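Local coordinates for protein cadherin-23 (Mus musculus, PDB 5UZ8) that probably serves calcium-dependent adhesion in hearing and mechanotransduction, as a rod of consecutive extracellular cadherin repeats with calcium ions bound at their junctions, at residues 186-191 / 204-209; 119-124 / 134-139; 230-235 / 283-288. All coordinates share one frame; numbering follows the deposited sequence.

Following the chain from its N terminus, contact 2 comes first: it brings 134-139 back against 119-124 after nine intervening residues and joins the two sheets of the middle cadherin repeat. Contact 1 follows in the same repeat, pairing 186-191 with 204-209 across a twelve-residue gap. The two are in series, yet their centres lie about 10 Å apart, because strands 121-126 and 204-214 are neighbours in one sheet and Gln208 meets Tyr121 along their backbones. Contact 3 belongs to the next repeat, where 47 residues separate 230-235 from 283-288; its centre is about 67 Å from that of contact 1. None of the three loops encloses or crosses another.

Contact 1 (186-191 / 204-209); sequences ILTALA and ENSVQV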
ATOM      1  N   ILE A 186       4.631   5.707   8.006  1.00 15.04           N
ATOM      2  CA  ILE A 186       3.314   5.556   7.401  1.00 16.01           C
ATOM      3  C   ILE A 186       3.485   5.963   5.933  1.00 16.68           C
ATOM      4  O   ILE A 186       3.582   7.135   5.635  1.00 17.30           O
ATOM      5  CB  ILE A 186       2.247   6.419   8.124  1.00 17.20           C
ATOM      6  CG1 ILE A 186       2.282   6.122   9.627  1.00 17.39           C
ATOM      7  CG2 ILE A 186       0.858   6.168   7.518  1.00 17.55           C
ATOM      8  CD1 ILE A 186       1.244   6.879  10.431  1.00 18.83           C
ATOM      9  N   LEU A 187       3.554   4.969   5.063  1.00 16.74           N
ATOM     10  CA  LEU A 187       3.882   5.141   3.659  1.00 17.91           C
ATOM     11  C   LEU A 187       2.618   5.036   2.807  1.00 17.83           C
ATOM     12  O   LEU A 187       1.692   4.326   3.154  1.00 17.83           O
ATOM     13  CB  LEU A 187       4.827   4.057   3.230  1.00 18.14           C
ATOM     14  CG  LEU A 187       6.125   3.912   4.015  1.00 19.57           C
ATOM     15  CD1 LEU A 187       6.892   2.764   3.365  1.00 20.45           C
ATOM     16  CD2 LEU A 187       6.851   5.253   4.019  1.00 20.83           C
ATOM     17  N   THR A 188       2.590   5.775   1.712  1.00 18.42           N
ATOM     18  CA  THR A 188       1.516   5.662   0.730  1.00 18.41           C
ATOM     19  C   THR A 188       1.986   4.794  -0.428  1.00 17.60           C
ATOM     20  O   THR A 188       2.949   5.153  -1.110  1.00 18.14           O
ATOM     21  CB  THR A 188       1.126   7.050   0.207  1.00 19.44           C
ATOM     22  OG1 THR A 188       0.697   7.873   1.310  1.00 20.08           O
ATOM     23  CG2 THR A 188       0.009   6.931  -0.803  1.00 19.70           C
ATOM     24  N   ALA A 189       1.295   3.680  -0.653  1.00 16.45           N
ATOM     25  CA  ALA A 189       1.522   2.825  -1.815  1.00 15.77           C
ATOM     26  C   ALA A 189       0.443   3.130  -2.855  1.00 16.18           C
ATOM     27  O   ALA A 189      -0.732   3.299  -2.494  1.00 15.72           O
ATOM     28  CB  ALA A 189       1.479   1.365  -1.436  1.00 14.83           C
ATOM     29  N   LEU A 190       0.845   3.202  -4.126  1.00 15.59           N
ATOM     30  CA  LEU A 190      -0.063   3.553  -5.222  1.00 15.97           C
ATOM     31  C   LEU A 190      -0.136   2.382  -6.201  1.00 14.98           C
ATOM     32  O   LEU A 190       0.894   1.770  -6.469  1.00 13.59           O
ATOM     33  CB  LEU A 190       0.489   4.755  -5.940  1.00 18.48           C
ATOM     34  CG  LEU A 190      -0.404   5.487  -6.910  1.00 21.02           C
ATOM     35  CD1 LEU A 190      -1.547   6.185  -6.175  1.00 22.12           C
ATOM     36  CD2 LEU A 190       0.445   6.540  -7.617  1.00 23.17           C
ATOM     37  N   ALA A 191      -1.339   2.082  -6.690  1.00 13.79           N
ATOM     38  CA  ALA A 191      -1.537   1.121  -7.774  1.00 13.55           C
ATOM     39  C   ALA A 191      -2.119   1.905  -8.949  1.00 14.45           C
ATOM     40  O   ALA A 191      -3.131   2.594  -8.778  1.00 14.85           O
ATOM     41  CB  ALA A 191      -2.492   0.032  -7.342  1.00 12.97           C
ATOM     42  N   GLU A 204      -6.080   4.959 -10.753  1.00 18.33           N
ATOM     43  CA  GLU A 204      -5.275   4.612  -9.599  1.00 17.83           C
ATOM     44  C   GLU A 204      -6.084   4.565  -8.312  1.00 17.39           C
ATOM     45  O   GLU A 204      -7.184   5.166  -8.216  1.00 17.27           O
ATOM     46  CB  GLU A 204      -4.159   5.625  -9.428  1.00 19.93           C
ATOM     47  CG  GLU A 204      -4.615   7.028  -9.045  1.00 22.84           C
ATOM     48  CD  GLU A 204      -3.474   8.025  -9.075  1.00 26.74           C
ATOM     49  OE1 GLU A 204      -3.300   8.760  -8.091  1.00 27.96           O
ATOM     50  OE2 GLU A 204      -2.745   8.093 -10.094  1.00 29.71           O
ATOM     51  N   ASN A 205      -5.440   4.011  -7.299  1.00 15.82           N
ATOM     52  CA  ASN A 205      -5.869   4.147  -5.923  1.00 15.95           C
ATOM     53  C   ASN A 205      -4.634   4.016  -5.055  1.00 15.67           C
ATOM     54  O   ASN A 205      -3.616   3.401  -5.462  1.00 14.26           O
ATOM     55  CB  ASN A 205      -6.870   3.055  -5.526  1.00 15.82           C
ATOM     56  CG  ASN A 205      -8.323   3.470  -5.717  1.00 16.93           C
ATOM     57  OD1 ASN A 205      -8.744   4.522  -5.249  1.00 18.23           O
ATOM     58  ND2 ASN A 205      -9.102   2.635  -6.399  1.00 16.65           N
ATOM     59  N   SER A 206      -4.724   4.575  -3.868  1.00 16.11           N
ATOM     60  CA  SER A 206      -3.626   4.454  -2.903  1.00 15.87           C
ATOM     61  C   SER A 206      -4.081   3.761  -1.640  1.00 15.78           C
ATOM     62  O   SER A 206      -5.269   3.754  -1.311  1.00 16.20           O
ATOM     63  CB  SER A 206      -3.120   5.843  -2.574  1.00 17.04           C
ATOM     64  OG  SER A 206      -4.156   6.628  -2.015  1.00 18.69           O
ATOM     65  N   VAL A 207      -3.114   3.299  -0.866  1.00 14.90           N
ATOM     66  CA  VAL A 207      -3.352   2.728   0.441  1.00 15.15           C
ATOM     67  C   VAL A 207      -2.205   3.112   1.395  1.00 15.07           C
ATOM     68  O   VAL A 207      -1.083   3.402   0.923  1.00 14.70           O
ATOM     69  CB  VAL A 207      -3.511   1.209   0.343  1.00 15.00           C
ATOM     70  CG1 VAL A 207      -2.196   0.536   0.019  1.00 14.44           C
ATOM     71  CG2 VAL A 207      -4.080   0.621   1.605  1.00 15.92           C
ATOM     72  N   GLN A 208      -2.474   3.158   2.711  1.00 15.50           N
ATOM     73  CA  GLN A 208      -1.429   3.447   3.686  1.00 15.64           C
ATOM     74  C   GLN A 208      -0.829   2.151   4.219  1.00 15.03           C
ATOM     75  O   GLN A 208      -1.545   1.165   4.472  1.00 14.19           O
ATOM     76  CB  GLN A 208      -1.909   4.325   4.837  1.00 17.07           C
ATOM     77  CG  GLN A 208      -2.502   5.647   4.427  1.00 19.23           C
ATOM     78  CD  GLN A 208      -1.503   6.551   3.761  1.00 20.12           C
ATOM     79  OE1 GLN A 208      -1.546   6.771   2.515  1.00 21.56           O
ATOM     80  NE2 GLN A 208      -0.587   7.055   4.544  1.00 20.11           N
ATOM     81  N   VAL A 209       0.493   2.167   4.348  1.00 14.54           N
ATOM     82  CA  VAL A 209       1.289   1.046   4.857  1.00 14.38           C
ATOM     83  C   VAL A 209       2.098   1.507   6.062  1.00 14.46           C
ATOM     84  O   VAL A 209       2.928   2.410   5.915  1.00 14.70           O
ATOM     85  CB  VAL A 209       2.254   0.530   3.784  1.00 13.98           C
ATOM     86  CG1 VAL A 209       3.044  -0.675   4.333  1.00 13.99           C
ATOM     87  CG2 VAL A 209       1.474   0.160   2.527  1.00 14.03           C
TER
HETATM   88  O   HOH W   1       1.877   8.376   3.895  1.00 21.34           O
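Leu187 and Val209, Ala189 and Val207, and Ala191 and Asn205 form three antiparallel hydrogen-bonded pairs, each bonded in both directions, between strand segments whose axes approach to 4.5 Å at 152°. Between these pairs lie the non-hydrogen-bonded positions Thr188 with Gln208 and Leu190 with Ser206; these four side chains point to one face, and those of the hydrogen-bonded pairs to the other. On the first, Thr188 OG1 donates to Gln208 OE1 over 2.8 Å, in the amide plane on a lone pair, with a C=O...O angle of 118°. The glutamine reaches this spot by bending at its second torsion (chi2 -64°), which folds the amide back across the neighbouring strand. A water donates to Ile186 O and Thr188 OG1 and accepts from Gln208 NE2, so both ends of the amide are bonded, which probably fixes which way round it lies. Ile186 CG2 lies 3.4 Å from that same NE2. Farther along, Leu190 CD1 comes to 3.5 Å from Asn205 O and to 3.7 Å from Glu204 OE1. The face carrying Leu187, Ala189, Val207 and Val209 is mostly apolar; Asn205, at its end, bonds through ND2 to Pro114 O. Ala189 CB meets Val207 CG1 at 4.0 Å and Val209 CG2 at 4.1 Å; Val209 also touches Leu136 and Val138. This is the hairpin of the last two strands of a cadherin repeat, a Greek-key beta sandwich.

Contact 2 (119-124 / 134-139); sequences PSYQEA and VILRVT
Val138 CG1 sits over one face of the Tyr121 ring, 3.8 Å from its centroid and 11° off the normal, a CH-pi contact close to the ring centre. Leu136 CD1 approaches the same side chain obliquely and touches Tyr121 CB at 3.7 Å. At the far end of the ring Thr139 N donates a weak hydrogen bond to Tyr121 OH, long at 3.4 Å but nearly straight. An alanine in place of Tyr121 removes the ring and hydroxyl, which would probably leave Val138 CG1 facing a gap between the sheets and Thr139 N without its weak acceptor. Beside the tyrosine, Glu123 CG, anti to the carbonyl carbon (chi1 -66°), lies 3.7 Å from Leu136 CB; a further bend at the second torsion turns the carboxylate to a water that donates to Glu123 OE2, at 3.0 Å, and to Ile135 O, at 3.2 Å. Glu123 CB packs on Ile135 CG2, also at 3.7 Å. Around these groups, Ile135 and Leu136 together face Ile171 in a classic beta bulge, and strand 170-173 backs both Leu136 and Val138. Tyr121 and Glu123 are backbone hydrogen-bonded to strand 204-214, through Gln208, Val210 and Arg212. Strands 121-124 and 134-137 run at 157° with axes 7.4 Å apart, too wide for sheet pairing: their side chains meet across the interior, as where the two sheets of a cadherin beta sandwich face each other.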
ATOM      1  N   PRO A 119      -7.840  -2.531   3.379  1.00 22.02           N
ATOM      2  CA  PRO A 119      -8.003  -1.084   3.592  1.00 22.09           C
ATOM      3  C   PRO A 119      -6.707  -0.400   4.071  1.00 20.87           C
ATOM      4  O   PRO A 119      -6.564   0.804   3.931  1.00 21.05           O
ATOM      5  CB  PRO A 119      -9.120  -1.006   4.636  1.00 24.70           C
ATOM      6  CG  PRO A 119      -9.102  -2.319   5.347  1.00 25.14           C
ATOM      7  CD  PRO A 119      -8.694  -3.315   4.292  1.00 24.24           C
ATOM      8  N   SER A 120      -5.799  -1.192   4.629  1.00 19.61           N
ATOM      9  CA  SER A 120      -4.489  -0.722   5.023  0.50 18.86           C
ATOM     10  C   SER A 120      -3.625  -1.929   5.310  1.00 18.23           C
ATOM     11  O   SER A 120      -4.106  -3.075   5.299  1.00 19.20           O
ATOM     12  CB  SER A 120      -4.533   0.269   6.211  0.50 19.78           C
ATOM     13  OG  SER A 120      -4.572  -0.347   7.483  0.50 19.97           O
ATOM     14  N   TYR A 121      -2.322  -1.680   5.417  1.00 17.16           N
ATOM     15  CA  TYR A 121      -1.334  -2.750   5.658  1.00 16.40           C
ATOM     16  C   TYR A 121      -0.477  -2.340   6.803  1.00 16.62           C
ATOM     17  O   TYR A 121      -0.258  -1.139   7.010  1.00 16.85           O
ATOM     18  CB  TYR A 121      -0.484  -2.992   4.427  1.00 15.70           C
ATOM     19  CG  TYR A 121      -1.266  -3.552   3.241  1.00 15.52           C
ATOM     20  CD1 TYR A 121      -1.891  -2.700   2.343  1.00 15.56           C
ATOM     21  CD2 TYR A 121      -1.355  -4.935   3.015  1.00 15.86           C
ATOM     22  CE1 TYR A 121      -2.590  -3.195   1.243  1.00 15.77           C
ATOM     23  CE2 TYR A 121      -2.047  -5.454   1.906  1.00 15.86           C
ATOM     24  CZ  TYR A 121      -2.656  -4.576   1.034  1.00 15.79           C
ATOM     25  OH  TYR A 121      -3.359  -5.042  -0.044  1.00 16.54           O
ATOM     26  N   GLN A 122       0.021  -3.309   7.561  1.00 16.52           N
ATOM     27  CA  GLN A 122       0.926  -3.007   8.668  1.00 16.73           C
ATOM     28  C   GLN A 122       1.814  -4.200   8.988  1.00 16.75           C
ATOM     29  O   GLN A 122       1.343  -5.352   8.968  1.00 15.92           O
ATOM     30  CB  GLN A 122       0.157  -2.596   9.924  1.00 18.05           C
ATOM     31  CG  GLN A 122       1.072  -2.350  11.137  1.00 18.64           C
ATOM     32  CD  GLN A 122       0.383  -1.612  12.274  1.00 20.30           C
ATOM     33  OE1 GLN A 122       0.899  -1.551  13.421  1.00 20.48           O
ATOM     34  NE2 GLN A 122      -0.776  -1.028  11.970  1.00 21.22           N
ATOM     35  N   GLU A 123       3.089  -3.917   9.235  1.00 16.41           N
ATOM     36  CA  GLU A 123       4.004  -4.919   9.784  1.00 17.89           C
ATOM     37  C   GLU A 123       4.927  -4.270  10.791  1.00 16.75           C
ATOM     38  O   GLU A 123       5.135  -3.058  10.745  1.00 15.74           O
ATOM     39  CB  GLU A 123       4.873  -5.558   8.712  1.00 19.14           C
ATOM     40  CG  GLU A 123       4.167  -6.410   7.689  1.00 21.51           C
ATOM     41  CD  GLU A 123       3.528  -7.670   8.224  1.00 24.45           C
ATOM     42  OE1 GLU A 123       3.906  -8.159   9.327  1.00 26.13           O
ATOM     43  OE2 GLU A 123       2.603  -8.150   7.489  1.00 26.49           O
ATOM     44  N   ALA A 124       5.486  -5.092  11.665  1.00 16.51           N
ATOM     45  CA  ALA A 124       6.500  -4.648  12.616  1.00 16.31           C
ATOM     46  C   ALA A 124       7.768  -5.392  12.303  1.00 16.67           C
ATOM     47  O   ALA A 124       7.735  -6.628  12.084  1.00 17.37           O
ATOM     48  CB  ALA A 124       6.070  -4.944  14.043  1.00 17.10           C
ATOM     49  N   VAL A 134      12.234  -8.414   2.294  1.00 18.02           N
ATOM     50  CA  VAL A 134      10.865  -8.069   1.987  1.00 17.61           C
ATOM     51  C   VAL A 134      10.075  -8.062   3.287  1.00 17.68           C
ATOM     52  O   VAL A 134      10.117  -9.028   4.061  1.00 18.67           O
ATOM     53  CB  VAL A 134      10.217  -9.091   1.024  1.00 18.05           C
ATOM     54  CG1 VAL A 134       8.737  -8.790   0.842  1.00 17.12           C
ATOM     55  CG2 VAL A 134      10.943  -9.061  -0.313  1.00 18.99           C
ATOM     56  N   ILE A 135       9.341  -7.000   3.499  1.00 17.15           N
ATOM     57  CA  ILE A 135       8.563  -6.814   4.730  1.00 18.19           C
ATOM     58  C   ILE A 135       7.116  -7.268   4.564  1.00 18.19           C
ATOM     59  O   ILE A 135       6.570  -7.929   5.443  1.00 17.94           O
ATOM     60  CB  ILE A 135       8.603  -5.362   5.174  1.00 18.00           C
ATOM     61  CG1 ILE A 135      10.026  -5.019   5.599  1.00 18.88           C
ATOM     62  CG2 ILE A 135       7.681  -5.142   6.361  1.00 18.55           C
ATOM     63  CD1 ILE A 135      10.216  -3.556   5.851  1.00 19.25           C
ATOM     64  N   LEU A 136       6.492  -6.862   3.460  1.00 17.97           N
ATOM     65  CA  LEU A 136       5.124  -7.272   3.161  1.00 19.10           C
ATOM     66  C   LEU A 136       4.863  -7.083   1.670  1.00 18.60           C
ATOM     67  O   LEU A 136       5.640  -6.436   0.978  1.00 17.78           O
ATOM     68  CB  LEU A 136       4.127  -6.413   3.947  1.00 20.08           C
ATOM     69  CG  LEU A 136       4.044  -5.004   3.346  1.00 21.47           C
ATOM     70  CD1 LEU A 136       2.630  -4.513   3.193  1.00 22.82           C
ATOM     71  CD2 LEU A 136       4.938  -4.043   4.082  1.00 23.22           C
ATOM     72  N   ARG A 137       3.767  -7.661   1.209  1.00 18.29           N
ATOM     73  CA  ARG A 137       3.338  -7.507  -0.166  0.50 17.81           C
ATOM     74  C   ARG A 137       1.952  -6.860  -0.169  1.00 17.67           C
ATOM     75  O   ARG A 137       1.062  -7.314   0.527  1.00 17.12           O
ATOM     76  CB  ARG A 137       3.286  -8.886  -0.823  0.50 18.56           C
ATOM     77  CG  ARG A 137       2.958  -8.887  -2.308  0.50 18.61           C
ATOM     78  CD  ARG A 137       3.154 -10.292  -2.869  0.50 19.74           C
ATOM     79  NE  ARG A 137       4.476 -10.494  -3.436  0.50 20.59           N
ATOM     80  CZ  ARG A 137       5.109 -11.662  -3.526  0.50 22.25           C
ATOM     81  NH1 ARG A 137       6.306 -11.725  -4.107  0.50 22.19           N
ATOM     82  NH2 ARG A 137       4.558 -12.771  -3.032  0.50 23.83           N
ATOM     83  N   VAL A 138       1.789  -5.800  -0.946  1.00 16.94           N
ATOM     84  CA  VAL A 138       0.496  -5.197  -1.196  1.00 16.69           C
ATOM     85  C   VAL A 138      -0.033  -5.731  -2.522  1.00 16.39           C
ATOM     86  O   VAL A 138       0.745  -5.984  -3.448  1.00 15.51           O
ATOM     87  CB  VAL A 138       0.556  -3.666  -1.184  1.00 16.58           C
ATOM     88  CG1 VAL A 138       1.130  -3.185   0.144  1.00 17.27           C
ATOM     89  CG2 VAL A 138       1.305  -3.089  -2.371  1.00 16.96           C
ATOM     90  N   THR A 139      -1.355  -5.907  -2.604  1.00 16.44           N
ATOM     91  CA  THR A 139      -1.972  -6.381  -3.831  1.00 15.76           C
ATOM     92  C   THR A 139      -3.250  -5.580  -4.088  1.00 14.73           C
ATOM     93  O   THR A 139      -4.105  -5.434  -3.186  1.00 14.75           O
ATOM     94  CB  THR A 139      -2.332  -7.883  -3.727  1.00 17.51           C
ATOM     95  OG1 THR A 139      -1.156  -8.673  -3.460  1.00 18.48           O
ATOM     96  CG2 THR A 139      -3.008  -8.371  -4.996  1.00 17.93           C
TER
HETATM   97  O   HOH W   2       3.979  -9.859   5.443  1.00 37.89           O

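Contact 3 (230-235 / 283-288); sequences TSVYEN and RPLQSY
The carboxylate of Glu234 meets the partner segment through OE2, which lies 3.6 Å from Ser287 CB and accepts a bond of 2.7 Å from a water that accepts from Ser287 N; the other oxygen, Glu234 OE1, is bonded to Val318 N. Within 283-288 the Tyr288 ring has Gln286 OE1 at its edge, in the ring plane. The Glu234 chain starts from the position between backbone N and carbonyl carbon (chi1 59°) and then runs extended, which carries the carboxylate out toward Ser287.

The one direct hydrogen bond between the segments is from Asn235 N to Leu285 O, at 2.9 Å with an N-H...O angle of 164°. Leu285 O also receives a CA-H...O contact from Glu234 CA at 3.3 Å, so two neighbouring backbone groups converge on one carbonyl. A second water accepts from Leu285 N and lies 2.8 Å from Tyr233 O. The apolar part of the contact is Leu285 CD1 against Val232 CG1 at 4.1 Å, their side chains crossing at about a right angle. Pro284 puts CB 4.1 Å from Asn235 CA.

By their place in the repeat, Glu234 and Ser287 probably correspond to Glu21 and Glu127, and to Asp75 and Asp178, which bind calcium in the preceding repeats; neither is among the calcium ligands of this structure. Here 283-288, the loop between strands 278-281 and 290-298, abuts the end of strand 227-233. Strand 306-316 lies beside both: it pairs with Val232 and Glu234 through the backbone, and its Val315 touches Leu285.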
ATOM      1  N   THR A 230      34.154  15.787  43.155  1.00 28.66           N
ATOM      2  CA  THR A 230      33.400  16.343  44.266  1.00 29.55           C
ATOM      3  C   THR A 230      34.214  16.268  45.554  1.00 28.72           C
ATOM      4  O   THR A 230      35.306  15.680  45.581  1.00 26.85           O
ATOM      5  CB  THR A 230      32.046  15.613  44.456  1.00 29.58           C
ATOM      6  OG1 THR A 230      31.272  16.325  45.440  1.00 32.46           O
ATOM      7  CG2 THR A 230      32.263  14.188  44.910  1.00 28.25           C
ATOM      8  N   SER A 231      33.680  16.888  46.599  1.00 29.27           N
ATOM      9  CA  SER A 231      34.357  16.942  47.893  1.00 29.32           C
ATOM     10  C   SER A 231      33.409  16.534  48.966  1.00 28.03           C
ATOM     11  O   SER A 231      32.220  16.855  48.915  1.00 29.18           O
ATOM     12  CB  SER A 231      34.848  18.359  48.228  1.00 32.45           C
ATOM     13  OG  SER A 231      35.861  18.779  47.346  1.00 35.33           O
ATOM     14  N   VAL A 232      33.953  15.885  49.980  1.00 26.12           N
ATOM     15  CA  VAL A 232      33.205  15.495  51.151  1.00 25.19           C
ATOM     16  C   VAL A 232      33.970  16.052  52.352  1.00 24.91           C
ATOM     17  O   VAL A 232      35.203  15.939  52.407  1.00 23.74           O
ATOM     18  CB  VAL A 232      33.125  13.941  51.207  1.00 24.29           C
ATOM     19  CG1 VAL A 232      32.348  13.455  52.398  1.00 24.57           C
ATOM     20  CG2 VAL A 232      32.475  13.429  49.932  1.00 23.95           C
ATOM     21  N   TYR A 233      33.260  16.598  53.330  1.00 25.72           N
ATOM     22  CA  TYR A 233      33.915  16.988  54.591  1.00 26.73           C
ATOM     23  C   TYR A 233      34.456  15.766  55.337  1.00 25.14           C
ATOM     24  O   TYR A 233      33.845  14.711  55.315  1.00 24.96           O
ATOM     25  CB  TYR A 233      32.982  17.795  55.507  1.00 29.13           C
ATOM     26  CG  TYR A 233      32.755  19.199  55.011  1.00 31.87           C
ATOM     27  CD1 TYR A 233      33.763  20.165  55.115  1.00 33.32           C
ATOM     28  CD2 TYR A 233      31.549  19.563  54.409  1.00 33.67           C
ATOM     29  CE1 TYR A 233      33.565  21.457  54.621  1.00 36.14           C
ATOM     30  CE2 TYR A 233      31.342  20.856  53.938  1.00 35.92           C
ATOM     31  CZ  TYR A 233      32.353  21.785  54.038  1.00 37.20           C
ATOM     32  OH  TYR A 233      32.138  23.065  53.571  1.00 41.84           O
ATOM     33  N   GLU A 234      35.630  15.913  55.943  1.00 25.25           N
ATOM     34  CA  GLU A 234      36.171  14.928  56.885  1.00 24.99           C
ATOM     35  C   GLU A 234      35.146  14.641  57.995  1.00 25.30           C
ATOM     36  O   GLU A 234      34.356  15.524  58.332  1.00 25.11           O
ATOM     37  CB  GLU A 234      37.477  15.449  57.518  1.00 25.90           C
ATOM     38  CG  GLU A 234      37.325  16.764  58.287  1.00 27.37           C
ATOM     39  CD  GLU A 234      38.624  17.294  58.893  1.00 29.00           C
ATOM     40  OE1 GLU A 234      38.579  18.406  59.480  1.00 30.28           O
ATOM     41  OE2 GLU A 234      39.694  16.649  58.757  1.00 29.25           O
ATOM     42  N   ASN A 235      35.169  13.418  58.543  1.00 25.56           N
ATOM     43  CA  ASN A 235      34.438  13.055  59.776  1.00 27.23           C
ATOM     44  C   ASN A 235      32.925  13.189  59.706  1.00 28.77           C
ATOM     45  O   ASN A 235      32.272  13.397  60.752  1.00 30.54           O
ATOM     46  CB  ASN A 235      34.928  13.887  60.987  1.00 28.98           C
ATOM     47  CG  ASN A 235      36.382  13.695  61.269  1.00 29.28           C
ATOM     48  OD1 ASN A 235      36.866  12.581  61.242  1.00 31.34           O
ATOM     49  ND2 ASN A 235      37.091  14.776  61.575  1.00 30.52           N
ATOM     50  N   ARG A 283      31.394   5.267  55.482  1.00 21.16           N
ATOM     51  CA  ARG A 283      32.120   5.532  56.724  1.00 21.61           C
ATOM     52  C   ARG A 283      32.592   6.976  56.747  1.00 20.99           C
ATOM     53  O   ARG A 283      32.664   7.620  55.688  1.00 20.32           O
ATOM     54  CB  ARG A 283      33.344   4.608  56.821  1.00 21.77           C
ATOM     55  CG  ARG A 283      34.370   4.762  55.686  1.00 21.18           C
ATOM     56  CD  ARG A 283      35.593   3.903  56.000  1.00 22.16           C
ATOM     57  NE  ARG A 283      36.578   3.907  54.931  1.00 21.94           N
ATOM     58  CZ  ARG A 283      37.468   4.877  54.711  1.00 21.97           C
ATOM     59  NH1 ARG A 283      37.502   5.979  55.460  1.00 21.51           N
ATOM     60  NH2 ARG A 283      38.324   4.750  53.697  1.00 22.22           N
ATOM     61  N   PRO A 284      32.983   7.478  57.933  1.00 21.54           N
ATOM     62  CA  PRO A 284      33.714   8.746  57.936  1.00 20.82           C
ATOM     63  C   PRO A 284      35.014   8.661  57.148  1.00 20.01           C
ATOM     64  O   PRO A 284      35.649   7.597  57.102  1.00 19.64           O
ATOM     65  CB  PRO A 284      34.017   9.000  59.422  1.00 21.78           C
ATOM     66  CG  PRO A 284      33.617   7.748  60.149  1.00 22.93           C
ATOM     67  CD  PRO A 284      32.678   6.987  59.289  1.00 22.67           C
ATOM     68  N   LEU A 285      35.380   9.777  56.510  1.00 19.41           N
ATOM     69  CA  LEU A 285      36.622   9.867  55.789  1.00 19.23           C
ATOM     70  C   LEU A 285      37.539  10.818  56.530  1.00 19.64           C
ATOM     71  O   LEU A 285      37.058  11.785  57.159  1.00 20.19           O
ATOM     72  CB  LEU A 285      36.369  10.414  54.385  1.00 19.23           C
ATOM     73  CG  LEU A 285      35.222   9.739  53.599  1.00 19.24           C
ATOM     74  CD1 LEU A 285      35.034  10.413  52.247  1.00 19.18           C
ATOM     75  CD2 LEU A 285      35.513   8.274  53.427  1.00 19.63           C
ATOM     76  N   GLN A 286      38.841  10.541  56.457  1.00 19.50           N
ATOM     77  CA  GLN A 286      39.850  11.423  57.006  1.00 20.00           C
ATOM     78  C   GLN A 286      40.474  12.271  55.885  1.00 19.89           C
ATOM     79  O   GLN A 286      40.432  11.920  54.696  1.00 19.73           O
ATOM     80  CB  GLN A 286      40.908  10.633  57.782  1.00 20.63           C
ATOM     81  CG  GLN A 286      40.353  10.057  59.093  1.00 20.90           C
ATOM     82  CD  GLN A 286      41.406   9.421  59.983  1.00 21.62           C
ATOM     83  OE1 GLN A 286      42.610   9.535  59.740  1.00 21.38           O
ATOM     84  NE2 GLN A 286      40.945   8.788  61.074  1.00 22.48           N
ATOM     85  N   SER A 287      41.039  13.408  56.283  1.00 20.24           N
ATOM     86  CA  SER A 287      41.352  14.470  55.327  1.00 20.92           C
ATOM     87  C   SER A 287      42.392  14.096  54.293  1.00 21.59           C
ATOM     88  O   SER A 287      42.460  14.733  53.280  1.00 22.15           O
ATOM     89  CB  SER A 287      41.840  15.749  56.049  1.00 21.83           C
ATOM     90  OG  SER A 287      43.005  15.500  56.823  1.00 22.18           O
ATOM     91  N   TYR A 288      43.268  13.137  54.601  1.00 21.58           N
ATOM     92  CA  TYR A 288      44.269  12.672  53.652  1.00 22.67           C
ATOM     93  C   TYR A 288      43.680  11.843  52.490  1.00 21.99           C
ATOM     94  O   TYR A 288      44.363  11.621  51.491  1.00 22.35           O
ATOM     95  CB  TYR A 288      45.369  11.861  54.370  1.00 23.75           C
ATOM     96  CG  TYR A 288      44.916  10.468  54.755  1.00 23.63           C
ATOM     97  CD1 TYR A 288      44.215  10.251  55.931  1.00 23.17           C
ATOM     98  CD2 TYR A 288      45.161   9.363  53.913  1.00 24.40           C
ATOM     99  CE1 TYR A 288      43.778   8.974  56.299  1.00 23.20           C
ATOM    100  CE2 TYR A 288      44.706   8.095  54.259  1.00 24.46           C
ATOM    101  CZ  TYR A 288      44.006   7.915  55.457  1.00 24.07           C
ATOM    102  OH  TYR A 288      43.504   6.681  55.816  1.00 24.92           O
TER
HETATM  103  O   HOH W   3      33.543  11.996  56.047  1.00 23.46           O
HETATM  104  O   HOH W   4      40.726  14.201  59.078  1.00 23.23           O